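Local structure of putative glycoside hydrolase (Bacteroides ovatus, 4ONZ) at residues 11-16 and 258-263; 181-186 and 194-199; 169-174 and 222-227; 211-216 and 292-297. The protein is a putative glycoside hydrolase of the clan built on a five-bladed beta-propeller, although its precise activity is not established. One frame throughout, in Å; residues are numbered along the deposited sequence. Where two conformers were deposited one is given.

Contact 1: 11-16 and 258-263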
loop_
_atom_site.group_PDB
_atom_site.type_symbol
_atom_site.label_atom_id
_atom_site.label_comp_id
_atom_site.label_asym_id
_atom_site.label_seq_id
_atom_site.Cartn_x
_atom_site.Cartn_y
_atom_site.Cartn_z
ATOM N N ASN A 11 16.459 17.168 8.242
ATOM C CA ASN A 11 15.516 16.403 7.366
ATOM C C ASN A 11 15.831 16.531 5.869
ATOM O O ASN A 11 14.938 16.751 5.049
ATOM C CB ASN A 11 14.059 16.807 7.654
ATOM C CG ASN A 11 13.549 16.271 8.985
ATOM O OD1 ASN A 11 14.142 15.363 9.577
ATOM N ND2 ASN A 11 12.434 16.823 9.455
ATOM N N ASN A 12 17.109 16.380 5.527
ATOM C CA ASN A 12 17.553 16.412 4.131
ATOM C C ASN A 12 17.211 15.104 3.394
ATOM O O ASN A 12 17.208 15.066 2.163
ATOM C CB ASN A 12 19.063 16.685 4.041
ATOM C CG ASN A 12 19.912 15.572 4.658
ATOM O OD1 ASN A 12 19.490 14.888 5.594
ATOM N ND2 ASN A 12 21.126 15.399 4.140
ATOM N N TRP A 13 16.922 14.047 4.160
ATOM C CA TRP A 13 16.600 12.723 3.622
ATOM C C TRP A 13 15.112 12.507 3.312
ATOM O O TRP A 13 14.747 11.531 2.654
ATOM C CB TRP A 13 17.048 11.643 4.618
ATOM C CG TRP A 13 16.361 11.713 5.962
ATOM C CD1 TRP A 13 16.803 12.364 7.079
ATOM C CD2 TRP A 13 15.110 11.110 6.320
ATOM N NE1 TRP A 13 15.903 12.203 8.110
ATOM C CE2 TRP A 13 14.858 11.434 7.670
ATOM C CE3 TRP A 13 14.182 10.319 5.632
ATOM C CZ2 TRP A 13 13.715 10.997 8.344
ATOM C CZ3 TRP A 13 13.047 9.889 6.303
ATOM C CH2 TRP A 13 12.825 10.230 7.642
ATOM N N VAL A 14 14.262 13.411 3.785
ATOM C CA VAL A 14 12.816 13.272 3.637
ATOM C C VAL A 14 12.377 13.432 2.184
ATOM O O VAL A 14 12.841 14.320 1.490
ATOM C CB VAL A 14 12.082 14.292 4.539
ATOM C CG1 VAL A 14 10.577 14.192 4.371
ATOM C CG2 VAL A 14 12.459 14.073 5.997
ATOM N N ILE A 15 11.499 12.549 1.724
ATOM C CA ILE A 15 10.996 12.636 0.361
ATOM C C ILE A 15 9.811 13.593 0.375
ATOM O O ILE A 15 8.871 13.434 1.166
ATOM C CB ILE A 15 10.597 11.267 -0.210
ATOM C CG1 ILE A 15 11.788 10.308 -0.159
ATOM C CG2 ILE A 15 10.105 11.423 -1.645
ATOM C CD1 ILE A 15 11.487 8.903 -0.609
ATOM N N GLY A 16 9.873 14.596 -0.495
ATOM C CA GLY A 16 8.837 15.610 -0.584
ATOM C C GLY A 16 9.427 16.979 -0.903
ATOM O O GLY A 16 10.603 17.080 -1.230
ATOM N N GLY A 258 19.844 6.152 2.338
ATOM C CA GLY A 258 19.456 4.824 2.803
ATOM C C GLY A 258 18.089 4.445 2.272
ATOM O O GLY A 258 17.671 4.934 1.228
ATOM N N ILE A 259 17.390 3.580 3.000
ATOM C CA ILE A 259 16.058 3.130 2.597
ATOM C C ILE A 259 15.012 3.978 3.294
ATOM O O ILE A 259 15.065 4.139 4.507
ATOM C CB ILE A 259 15.835 1.651 2.980
ATOM C CG1 ILE A 259 16.828 0.763 2.221
ATOM C CG2 ILE A 259 14.398 1.217 2.678
ATOM C CD1 ILE A 259 16.988 -0.629 2.793
ATOM N N VAL A 260 14.065 4.516 2.530
ATOM C CA VAL A 260 12.964 5.278 3.101
ATOM C C VAL A 260 11.673 4.464 2.969
ATOM O O VAL A 260 11.306 3.993 1.872
ATOM C CB VAL A 260 12.779 6.673 2.458
ATOM C CG1 VAL A 260 11.501 7.351 2.961
ATOM C CG2 VAL A 260 13.993 7.562 2.754
ATOM N N LEU A 261 11.010 4.279 4.103
ATOM C CA LEU A 261 9.711 3.634 4.129
ATOM C C LEU A 261 8.690 4.709 4.469
ATOM O O LEU A 261 8.777 5.333 5.532
ATOM C CB LEU A 261 9.664 2.524 5.182
ATOM C CG LEU A 261 8.292 1.851 5.376
ATOM C CD1 LEU A 261 7.844 1.118 4.117
ATOM C CD2 LEU A 261 8.311 0.910 6.572
ATOM N N VAL A 262 7.762 4.964 3.549
ATOM C CA VAL A 262 6.637 5.845 3.826
ATOM C C VAL A 262 5.606 4.963 4.541
ATOM O O VAL A 262 5.235 3.887 4.048
ATOM C CB VAL A 262 6.042 6.485 2.549
ATOM C CG1 VAL A 262 4.712 7.166 2.850
ATOM C CG2 VAL A 262 7.017 7.485 1.948
ATOM N N TYR A 263 5.160 5.397 5.716
ATOM C CA TYR A 263 4.209 4.612 6.474
ATOM C C TYR A 263 3.083 5.474 7.023
ATOM O O TYR A 263 3.184 6.696 7.083
ATOM C CB TYR A 263 4.916 3.827 7.586
ATOM C CG TYR A 263 5.381 4.627 8.786
ATOM C CD1 TYR A 263 6.626 5.243 8.805
ATOM C CD2 TYR A 263 4.591 4.720 9.925
ATOM C CE1 TYR A 263 7.054 5.949 9.916
ATOM C CE2 TYR A 263 5.015 5.417 11.040
ATOM C CZ TYR A 263 6.241 6.030 11.035
ATOM O OH TYR A 263 6.640 6.730 12.156
#
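Val260 meets both Trp13 and Ile15, one with each of its methyl branches. Starting at the root, Val260 CB lies 4.0 Å from Ile15 CD1, so the end of the isoleucine already reaches the branch point. One step further, Val260 CG1 takes the same methyl at 3.9 Å from Ile15 CD1. This branch runs anti to the backbone N (chi1 172°), which leaves CG2 beside that N and turned to the tryptophan. Val260 CG2 comes to the edge of the indole, near the ring plane, at 4.0 Å from Trp13 CE3. The same methyl is an equal 4.0 Å from the carbonyl atom Trp13 O. The isoleucine and valine side chains pass each other in opposite directions, and all the distances are those of relaxed van der Waals packing.

The indole is fixed from other directions too. One face carries the neighbouring Val14, whose CG2 stands 3.8 Å above the plane of the Trp13 ring, over its centre, while the ring NE1 donates to Asp298. Ile15 O accepts from the side chain of Gln285, tying the loop to strand 281-288.

All three touching residues are buried. Val260 sits on strand 258-266, which pairs antiparallel with 245-255 and with 281-288. The contact thus lays the irregular N-terminal segment against side chains of a beta-sheet, in a fold consistent with the beta-propeller of this clan.

Contact 2: 181-186 and 194-199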
loop_
_atom_site.group_PDB
_atom_site.type_symbol
_atom_site.label_atom_id
_atom_site.label_comp_id
_atom_site.label_asym_id
_atom_site.label_seq_id
_atom_site.Cartn_x
_atom_site.Cartn_y
_atom_site.Cartn_z
ATOM N N SER A 181 5.235 -3.884 1.972
ATOM C CA SER A 181 5.996 -2.903 1.182
ATOM C C SER A 181 7.354 -3.432 0.705
ATOM O O SER A 181 8.364 -3.386 1.431
ATOM C CB SER A 181 6.206 -1.632 1.995
ATOM O OG SER A 181 4.966 -1.077 2.343
ATOM N N ILE A 182 7.373 -3.919 -0.529
ATOM C CA ILE A 182 8.583 -4.479 -1.118
ATOM C C ILE A 182 9.611 -3.367 -1.341
ATOM O O ILE A 182 9.234 -2.225 -1.594
ATOM C CB ILE A 182 8.266 -5.196 -2.441
ATOM C CG1 ILE A 182 7.304 -6.356 -2.184
ATOM C CG2 ILE A 182 9.543 -5.707 -3.083
ATOM C CD1 ILE A 182 6.805 -7.030 -3.439
ATOM N N LEU A 183 10.890 -3.697 -1.179
ATOM C CA LEU A 183 11.970 -2.734 -1.401
ATOM C C LEU A 183 12.153 -2.489 -2.904
ATOM O O LEU A 183 12.208 -3.439 -3.692
ATOM C CB LEU A 183 13.291 -3.221 -0.793
ATOM C CG LEU A 183 14.492 -2.278 -0.970
ATOM C CD1 LEU A 183 14.218 -0.928 -0.332
ATOM C CD2 LEU A 183 15.737 -2.902 -0.377
ATOM N N THR A 184 12.240 -1.210 -3.275
ATOM C CA THR A 184 12.438 -0.784 -4.656
ATOM C C THR A 184 13.533 0.284 -4.736
ATOM O O THR A 184 13.994 0.818 -3.710
ATOM C CB THR A 184 11.158 -0.180 -5.280
ATOM O OG1 THR A 184 10.832 1.050 -4.618
ATOM C CG2 THR A 184 9.964 -1.148 -5.195
ATOM N N LYS A 185 13.932 0.596 -5.963
ATOM C CA LYS A 185 14.913 1.649 -6.222
ATOM C C LYS A 185 14.657 2.196 -7.623
ATOM O O LYS A 185 14.056 1.517 -8.447
ATOM C CB LYS A 185 16.339 1.099 -6.172
ATOM C CG LYS A 185 16.679 0.180 -7.339
ATOM C CD LYS A 185 18.143 -0.234 -7.339
ATOM C CE LYS A 185 18.424 -1.135 -8.531
ATOM N NZ LYS A 185 19.789 -1.727 -8.495
ATOM N N LEU A 186 15.117 3.414 -7.890
ATOM C CA LEU A 186 14.986 4.003 -9.218
ATOM C C LEU A 186 16.119 3.483 -10.089
ATOM O O LEU A 186 17.289 3.598 -9.723
ATOM C CB LEU A 186 15.079 5.530 -9.171
ATOM C CG LEU A 186 15.012 6.253 -10.528
ATOM C CD1 LEU A 186 13.645 6.085 -11.171
ATOM C CD2 LEU A 186 15.346 7.735 -10.402
ATOM N N ASP A 194 14.226 -4.277 -5.684
ATOM C CA ASP A 194 15.666 -4.419 -5.440
ATOM C C ASP A 194 15.946 -5.355 -4.272
ATOM O O ASP A 194 15.244 -5.322 -3.270
ATOM C CB ASP A 194 16.317 -3.067 -5.189
ATOM C CG ASP A 194 17.847 -3.150 -5.163
ATOM O OD1 ASP A 194 18.426 -3.921 -5.956
ATOM O OD2 ASP A 194 18.466 -2.441 -4.345
ATOM N N LYS A 195 16.982 -6.180 -4.410
ATOM C CA LYS A 195 17.325 -7.175 -3.395
ATOM C C LYS A 195 18.175 -6.663 -2.235
ATOM O O LYS A 195 18.725 -5.565 -2.279
ATOM C CB LYS A 195 18.040 -8.364 -4.049
ATOM C CG LYS A 195 17.157 -9.178 -4.985
ATOM C CD LYS A 195 17.873 -10.438 -5.456
ATOM C CE LYS A 195 16.915 -11.387 -6.156
ATOM N NZ LYS A 195 17.509 -12.742 -6.330
ATOM N N VAL A 196 18.251 -7.495 -1.198
ATOM C CA VAL A 196 19.082 -7.267 -0.024
ATOM C C VAL A 196 19.814 -8.574 0.239
ATOM O O VAL A 196 19.182 -9.616 0.433
ATOM C CB VAL A 196 18.262 -6.907 1.227
ATOM C CG1 VAL A 196 19.160 -6.894 2.458
ATOM C CG2 VAL A 196 17.561 -5.565 1.044
ATOM N N ASN A 197 21.144 -8.517 0.243
ATOM C CA ASN A 197 21.958 -9.695 0.492
ATOM C C ASN A 197 21.514 -10.896 -0.369
ATOM O O ASN A 197 21.395 -12.016 0.128
ATOM C CB ASN A 197 21.925 -10.026 1.996
ATOM C CG ASN A 197 22.468 -8.889 2.867
ATOM O OD1 ASN A 197 21.873 -8.523 3.883
ATOM N ND2 ASN A 197 23.588 -8.311 2.453
ATOM N N GLY A 198 21.247 -10.655 -1.650
ATOM C CA GLY A 198 20.844 -11.717 -2.574
ATOM C C GLY A 198 19.427 -12.251 -2.466
ATOM O O GLY A 198 19.101 -13.250 -3.108
ATOM N N LYS A 199 18.593 -11.597 -1.658
ATOM C CA LYS A 199 17.197 -12.001 -1.506
ATOM C C LYS A 199 16.252 -10.807 -1.631
ATOM O O LYS A 199 16.637 -9.660 -1.399
ATOM C CB LYS A 199 16.982 -12.689 -0.156
ATOM C CG LYS A 199 17.836 -13.928 0.062
ATOM C CD LYS A 199 17.459 -14.635 1.355
ATOM C CE LYS A 199 18.299 -15.882 1.568
ATOM N NZ LYS A 199 19.726 -15.578 1.852
#
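Leu183 and Asp194 are joined by the one backbone hydrogen bond of the contact, at 3.0 Å from Asp194 N to Leu183 O. It is nearly straight at the hydrogen (167°), but the donor stands above the carbonyl plane, 38° out of it. Next to this bond lies the tight part of the contact. Leu183 CG is anti to its backbone N (chi1 -180°) and sends CD2 against Val196 CG2 at 3.5 Å; the two side chains cross at about a right angle.

The other side is looser and less buried. Lys185, extended beyond CG, lies obliquely across Asp194, its methylene CD 3.7 Å from Asp194 CG. At its end NZ reaches only 3.6 Å from Asp194 OD1, a long salt bridge. The second oxygen, OD2, has a salt bridge with Arg254, which also donates to Lys195 O. Beyond Val196 the chain reverses in a type I' turn, closed by Lys199 N to Val196 O at 2.9 Å, with the reciprocal bond from Val196 N to Lys199 O at 2.7 Å.

Strand 180-187 pairs with both 190-193 and 200-204, and segment 194-199 is the excursion between those two partners. The chemistry divides accordingly: one directed bond and a close methyl contact help to fix the position of the segment, whereas the aspartate carboxylate is probably balanced mainly by Arg254, with Lys185 adding a weaker, longer-range attraction.

Contact 3: 169-174 and 222-227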
loop_
_atom_site.group_PDB
_atom_site.type_symbol
_atom_site.label_atom_id
_atom_site.label_comp_id
_atom_site.label_asym_id
_atom_site.label_seq_id
_atom_site.Cartn_x
_atom_site.Cartn_y
_atom_site.Cartn_z
ATOM N N ASN A 169 7.098 -24.322 8.650
ATOM C CA ASN A 169 5.998 -25.277 8.834
ATOM C C ASN A 169 4.621 -24.607 8.884
ATOM O O ASN A 169 3.698 -25.072 9.570
ATOM C CB ASN A 169 6.228 -26.137 10.087
ATOM C CG ASN A 169 7.302 -27.188 9.885
ATOM O OD1 ASN A 169 7.249 -27.986 8.949
ATOM N ND2 ASN A 169 8.252 -27.219 10.787
ATOM N N GLY A 170 4.480 -23.519 8.129
ATOM C CA GLY A 170 3.231 -22.783 8.082
ATOM C C GLY A 170 2.907 -22.058 9.366
ATOM O O GLY A 170 1.749 -21.739 9.617
ATOM N N ARG A 171 3.934 -21.754 10.157
ATOM C CA ARG A 171 3.759 -21.103 11.454
ATOM C C ARG A 171 2.808 -19.906 11.399
ATOM O O ARG A 171 1.924 -19.782 12.243
ATOM C CB ARG A 171 5.111 -20.672 12.029
ATOM C CG ARG A 171 5.002 -19.902 13.336
ATOM C CD ARG A 171 6.350 -19.659 13.986
ATOM N NE ARG A 171 6.258 -18.655 15.037
ATOM C CZ ARG A 171 7.303 -18.133 15.678
ATOM N NH1 ARG A 171 8.538 -18.538 15.400
ATOM N NH2 ARG A 171 7.107 -17.198 16.602
ATOM N N PHE A 172 2.959 -19.064 10.382
ATOM C CA PHE A 172 2.131 -17.865 10.268
ATOM C C PHE A 172 1.054 -17.934 9.203
ATOM O O PHE A 172 0.574 -16.887 8.750
ATOM C CB PHE A 172 3.039 -16.660 10.003
ATOM C CG PHE A 172 4.088 -16.461 11.055
ATOM C CD1 PHE A 172 3.740 -15.986 12.315
ATOM C CD2 PHE A 172 5.425 -16.724 10.787
ATOM C CE1 PHE A 172 4.710 -15.787 13.291
ATOM C CE2 PHE A 172 6.392 -16.523 11.750
ATOM C CZ PHE A 172 6.034 -16.059 13.005
ATOM N N ASN A 173 0.624 -19.144 8.847
ATOM C CA ASN A 173 -0.390 -19.301 7.795
ATOM C C ASN A 173 -1.809 -18.896 8.228
ATOM O O ASN A 173 -2.710 -18.854 7.396
ATOM C CB ASN A 173 -0.345 -20.703 7.147
ATOM C CG ASN A 173 -0.900 -21.810 8.029
ATOM O OD1 ASN A 173 -1.442 -21.579 9.114
ATOM N ND2 ASN A 173 -0.769 -23.046 7.547
ATOM N N ASN A 174 -2.016 -18.611 9.519
ATOM C CA ASN A 174 -3.305 -18.079 9.964
ATOM C C ASN A 174 -3.125 -16.835 10.839
ATOM O O ASN A 174 -4.017 -16.457 11.619
ATOM C CB ASN A 174 -4.205 -19.131 10.633
ATOM C CG ASN A 174 -5.683 -18.788 10.504
ATOM O OD1 ASN A 174 -6.104 -18.200 9.501
ATOM N ND2 ASN A 174 -6.485 -19.178 11.495
ATOM N N PRO A 222 9.012 -14.300 7.414
ATOM C CA PRO A 222 9.084 -13.210 8.375
ATOM C C PRO A 222 10.390 -13.265 9.162
ATOM O O PRO A 222 10.874 -14.356 9.492
ATOM C CB PRO A 222 7.881 -13.449 9.277
ATOM C CG PRO A 222 6.917 -14.228 8.440
ATOM C CD PRO A 222 7.770 -15.084 7.554
ATOM N N VAL A 223 10.964 -12.106 9.446
ATOM C CA VAL A 223 12.230 -12.061 10.161
ATOM C C VAL A 223 11.946 -12.212 11.646
ATOM O O VAL A 223 11.117 -11.486 12.207
ATOM C CB VAL A 223 13.029 -10.780 9.866
ATOM C CG1 VAL A 223 14.351 -10.774 10.636
ATOM C CG2 VAL A 223 13.300 -10.673 8.371
ATOM N N LEU A 224 12.640 -13.174 12.254
ATOM C CA LEU A 224 12.493 -13.517 13.664
ATOM C C LEU A 224 13.692 -13.041 14.476
ATOM O O LEU A 224 14.806 -12.982 13.959
ATOM C CB LEU A 224 12.382 -15.034 13.806
ATOM C CG LEU A 224 11.234 -15.697 13.045
ATOM C CD1 LEU A 224 11.309 -17.209 13.166
ATOM C CD2 LEU A 224 9.894 -15.189 13.541
ATOM N N ASP A 225 13.454 -12.704 15.740
ATOM C CA ASP A 225 14.526 -12.244 16.638
ATOM C C ASP A 225 15.087 -13.425 17.461
ATOM O O ASP A 225 14.700 -14.584 17.247
ATOM C CB ASP A 225 14.036 -11.092 17.538
ATOM C CG ASP A 225 12.950 -11.517 18.534
ATOM O OD1 ASP A 225 12.787 -12.731 18.801
ATOM O OD2 ASP A 225 12.264 -10.618 19.057
ATOM N N GLU A 226 16.008 -13.127 18.374
ATOM C CA GLU A 226 16.646 -14.139 19.244
ATOM C C GLU A 226 15.658 -14.931 20.128
ATOM O O GLU A 226 15.976 -16.040 20.586
ATOM C CB GLU A 226 17.722 -13.485 20.128
ATOM C CG GLU A 226 17.187 -12.554 21.219
ATOM C CD GLU A 226 16.468 -11.317 20.692
ATOM O OE1 GLU A 226 16.796 -10.845 19.578
ATOM O OE2 GLU A 226 15.579 -10.801 21.402
ATOM N N LYS A 227 14.497 -14.336 20.405
ATOM C CA LYS A 227 13.447 -14.990 21.181
ATOM C C LYS A 227 12.536 -15.828 20.272
ATOM O O LYS A 227 11.530 -16.372 20.726
ATOM C CB LYS A 227 12.600 -13.958 21.932
ATOM C CG LYS A 227 13.338 -13.139 22.980
ATOM C CD LYS A 227 12.376 -12.165 23.647
ATOM C CE LYS A 227 11.224 -12.913 24.302
ATOM N NZ LYS A 227 10.072 -12.051 24.713
#
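Phe172 packs against Pro222 and Leu224 in the apolar part of this contact. The proline ring comes closest, with Pro222 CG 3.7 Å from Phe172 CD2, approaching the phenyl obliquely. Leu224 arrives at the ring edge instead, near its plane, its CD2 4.0 Å from Phe172 CZ. Leu230 adds a further apolar neighbour to Phe172 and Pro222.

A second group of contacts involves the arginine. Arg171 CG lies anti to the backbone N (chi1 176°) and the chain stays extended out to NE, which lays it along the phenyl of the next residue: Arg171 CG stands 3.8 Å above the Phe172 ring plane, over the centre. Further out the roles reverse, and Phe172 CZ lies 3.2 Å above the guanidinium plane of Arg171, offset toward its rim. Arg171 NH1 also touches Leu224 CD1 at 3.8 Å; the other leucine methyl, CD2, lies against the phenyl and, a little farther off, against the same NH1. The polar demand of the guanidinium is met partly by Asn228 O, to which NH2 donates.

Hydrogen bonds shape the two segments. Gly170 to Asn173 forms a type I beta turn, with Asn173 N 2.9 Å from Gly170 O; in the other segment Asp225 OD1 accepts from Glu229 N, and weakly from Lys227 N. From just outside the first segment, Tyr168 OH bonds to Pro222 O and links the helix to the proline.

This is packing at the periphery: the turn at the end of helix 167-170 rests on the end of strand 221-222 and the loop that leaves it, at the margin of a sheet in a fold consistent with a beta-propeller.

Contact 4: 211-216 and 292-297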
loop_
_atom_site.group_PDB
_atom_site.type_symbol
_atom_site.label_atom_id
_atom_site.label_comp_id
_atom_site.label_asym_id
_atom_site.label_seq_id
_atom_site.Cartn_x
_atom_site.Cartn_y
_atom_site.Cartn_z
ATOM N N ALA A 211 9.574 -7.237 9.005
ATOM C CA ALA A 211 10.255 -7.492 7.754
ATOM C C ALA A 211 10.113 -8.953 7.348
ATOM O O ALA A 211 9.761 -9.815 8.164
ATOM C CB ALA A 211 11.719 -7.110 7.855
ATOM N N ALA A 212 10.324 -9.213 6.067
ATOM C CA ALA A 212 10.300 -10.570 5.540
ATOM C C ALA A 212 11.194 -10.640 4.318
ATOM O O ALA A 212 11.371 -9.642 3.623
ATOM C CB ALA A 212 8.894 -10.994 5.185
ATOM N N THR A 213 11.768 -11.819 4.075
ATOM C CA THR A 213 12.624 -12.034 2.922
ATOM C C THR A 213 12.004 -13.112 2.027
ATOM O O THR A 213 11.130 -13.857 2.468
ATOM C CB THR A 213 14.040 -12.443 3.359
ATOM O OG1 THR A 213 13.988 -13.706 4.017
ATOM C CG2 THR A 213 14.646 -11.400 4.300
ATOM N N SER A 214 12.459 -13.189 0.781
ATOM C CA SER A 214 11.949 -14.182 -0.169
ATOM C C SER A 214 12.926 -14.459 -1.306
ATOM O O SER A 214 13.644 -13.567 -1.743
ATOM C CB SER A 214 10.625 -13.680 -0.773
ATOM O OG SER A 214 10.079 -14.590 -1.730
ATOM N N ASP A 215 12.936 -15.697 -1.788
ATOM C CA ASP A 215 13.748 -16.061 -2.953
ATOM C C ASP A 215 12.999 -15.799 -4.246
ATOM O O ASP A 215 13.624 -15.551 -5.265
ATOM C CB ASP A 215 14.088 -17.556 -2.949
ATOM C CG ASP A 215 15.088 -17.928 -1.884
ATOM O OD1 ASP A 215 15.970 -17.096 -1.574
ATOM O OD2 ASP A 215 15.004 -19.071 -1.387
ATOM N N ASN A 216 11.665 -15.856 -4.190
ATOM C CA ASN A 216 10.829 -15.811 -5.387
ATOM C C ASN A 216 9.689 -14.781 -5.430
ATOM O O ASN A 216 8.887 -14.793 -6.361
ATOM C CB ASN A 216 10.240 -17.213 -5.595
ATOM C CG ASN A 216 9.343 -17.648 -4.448
ATOM O OD1 ASN A 216 8.994 -16.848 -3.581
ATOM N ND2 ASN A 216 8.969 -18.914 -4.433
ATOM N N ASP A 292 22.014 -2.311 6.216
ATOM C CA ASP A 292 21.296 -3.090 7.235
ATOM C C ASP A 292 19.849 -2.579 7.306
ATOM O O ASP A 292 19.554 -1.668 8.086
ATOM C CB ASP A 292 21.990 -2.969 8.601
ATOM C CG ASP A 292 21.367 -3.873 9.665
ATOM O OD1 ASP A 292 20.283 -4.445 9.426
ATOM O OD2 ASP A 292 21.966 -4.020 10.749
ATOM N N PRO A 293 18.929 -3.193 6.527
ATOM C CA PRO A 293 17.561 -2.680 6.442
ATOM C C PRO A 293 16.706 -2.799 7.706
ATOM O O PRO A 293 15.578 -2.322 7.709
ATOM C CB PRO A 293 16.951 -3.487 5.288
ATOM C CG PRO A 293 17.707 -4.762 5.282
ATOM C CD PRO A 293 19.080 -4.482 5.829
ATOM N N TYR A 294 17.239 -3.412 8.763
ATOM C CA TYR A 294 16.533 -3.528 10.035
ATOM C C TYR A 294 16.938 -2.387 10.968
ATOM O O TYR A 294 16.313 -2.171 12.013
ATOM C CB TYR A 294 16.866 -4.863 10.708
ATOM C CG TYR A 294 16.755 -6.044 9.783
ATOM C CD1 TYR A 294 15.545 -6.368 9.193
ATOM C CD2 TYR A 294 17.862 -6.843 9.493
ATOM C CE1 TYR A 294 15.429 -7.452 8.344
ATOM C CE2 TYR A 294 17.758 -7.924 8.630
ATOM C CZ TYR A 294 16.534 -8.228 8.063
ATOM O OH TYR A 294 16.403 -9.299 7.209
ATOM N N LYS A 295 17.980 -1.655 10.583
ATOM C CA LYS A 295 18.543 -0.592 11.414
ATOM C C LYS A 295 17.964 0.771 11.054
ATOM O O LYS A 295 18.163 1.278 9.945
ATOM C CB LYS A 295 20.068 -0.592 11.270
ATOM C CG LYS A 295 20.825 0.463 12.060
ATOM C CD LYS A 295 22.295 0.430 11.660
ATOM C CE LYS A 295 23.104 1.536 12.316
ATOM N NZ LYS A 295 23.280 1.319 13.775
ATOM N N VAL A 296 17.252 1.358 12.013
ATOM C CA VAL A 296 16.629 2.665 11.847
ATOM C C VAL A 296 17.676 3.759 12.031
ATOM O O VAL A 296 18.429 3.736 13.001
ATOM C CB VAL A 296 15.497 2.870 12.881
ATOM C CG1 VAL A 296 14.941 4.293 12.825
ATOM C CG2 VAL A 296 14.396 1.843 12.659
ATOM N N LEU A 297 17.736 4.690 11.082
ATOM C CA LEU A 297 18.656 5.826 11.156
ATOM C C LEU A 297 17.914 7.062 11.615
ATOM O O LEU A 297 18.463 7.860 12.363
ATOM C CB LEU A 297 19.303 6.120 9.799
ATOM C CG LEU A 297 20.195 5.038 9.199
ATOM C CD1 LEU A 297 20.820 5.546 7.909
ATOM C CD2 LEU A 297 21.262 4.592 10.184
#
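The phenol ring of Tyr294 meets Ala211 at its edge, with the methyl lying in the ring plane: Ala211 CB is 3.8 Å from Tyr294 CE1 and 4.1 Å from Tyr294 CD1. Neither face is covered by the opposing segment, but Val223 and Met231 also touch this side chain. Further along the ring, Tyr294 OH passes 4.0 Å from Thr213 CG2, the two side chains crossing at about a right angle. Tyr294 CG lies anti to its carbonyl carbon (chi1 -48°), and although CB does not aim at the strand, the length of the ring carries its far end there. The contact is small and essentially van der Waals in character; no polar pair joins the segments.

The other flat group, the carboxylate of Asp292, bonds to the tyrosine's backbone. Its OD1 accepts from Tyr294 N at 3.3 Å in an Asx turn, the N-H coming from above the carboxylate plane, 39° out of it. A type I turn from Asp292 to Lys295 overlaps it, closed by Lys295 N at 3.0 Å from Asp292 O. At the end of the strand segment an ST turn echoes this, with Ser214 OG 3.2 Å from Asn216 N. Asn216 OD1 in turn accepts from Ile218 N and Asp219 N, bracing the loop that follows.

Ala211 and Thr213 belong to strand 210-214, flanked antiparallel by 200-204 and 221-222. Beside Tyr294, Pro293 packs on Phe201 and its O accepts from Tyr203 OH, both on strand 200-204; the tyrosine turn therefore bridges from the entrance of strand 296-299 to the far part of the same curled sheet.

All four contacts touch one mixed, curled sheet, contact 3 at its end strand 221-222; the centre of contact 3 is about 28 Å from that of contact 1 and about 22 Å from the centre of the chain. Contacts 2 and 4 are nearest, with centres about 8 Å apart, and meet through Val196 and Pro293. Ile259 links contact 1 to both, packing on Leu183 and Pro293. Contacts 3 and 4 share a probable backbone hydrogen bond, Val223 N to Ala211 O. Along the chain, contact 2 falls within the span of contact 3, and both lie within that of contact 1; contact 4 crosses contacts 1 and 3. Separate parts of the chain are thus fastened along one sheet of the propeller-like fold.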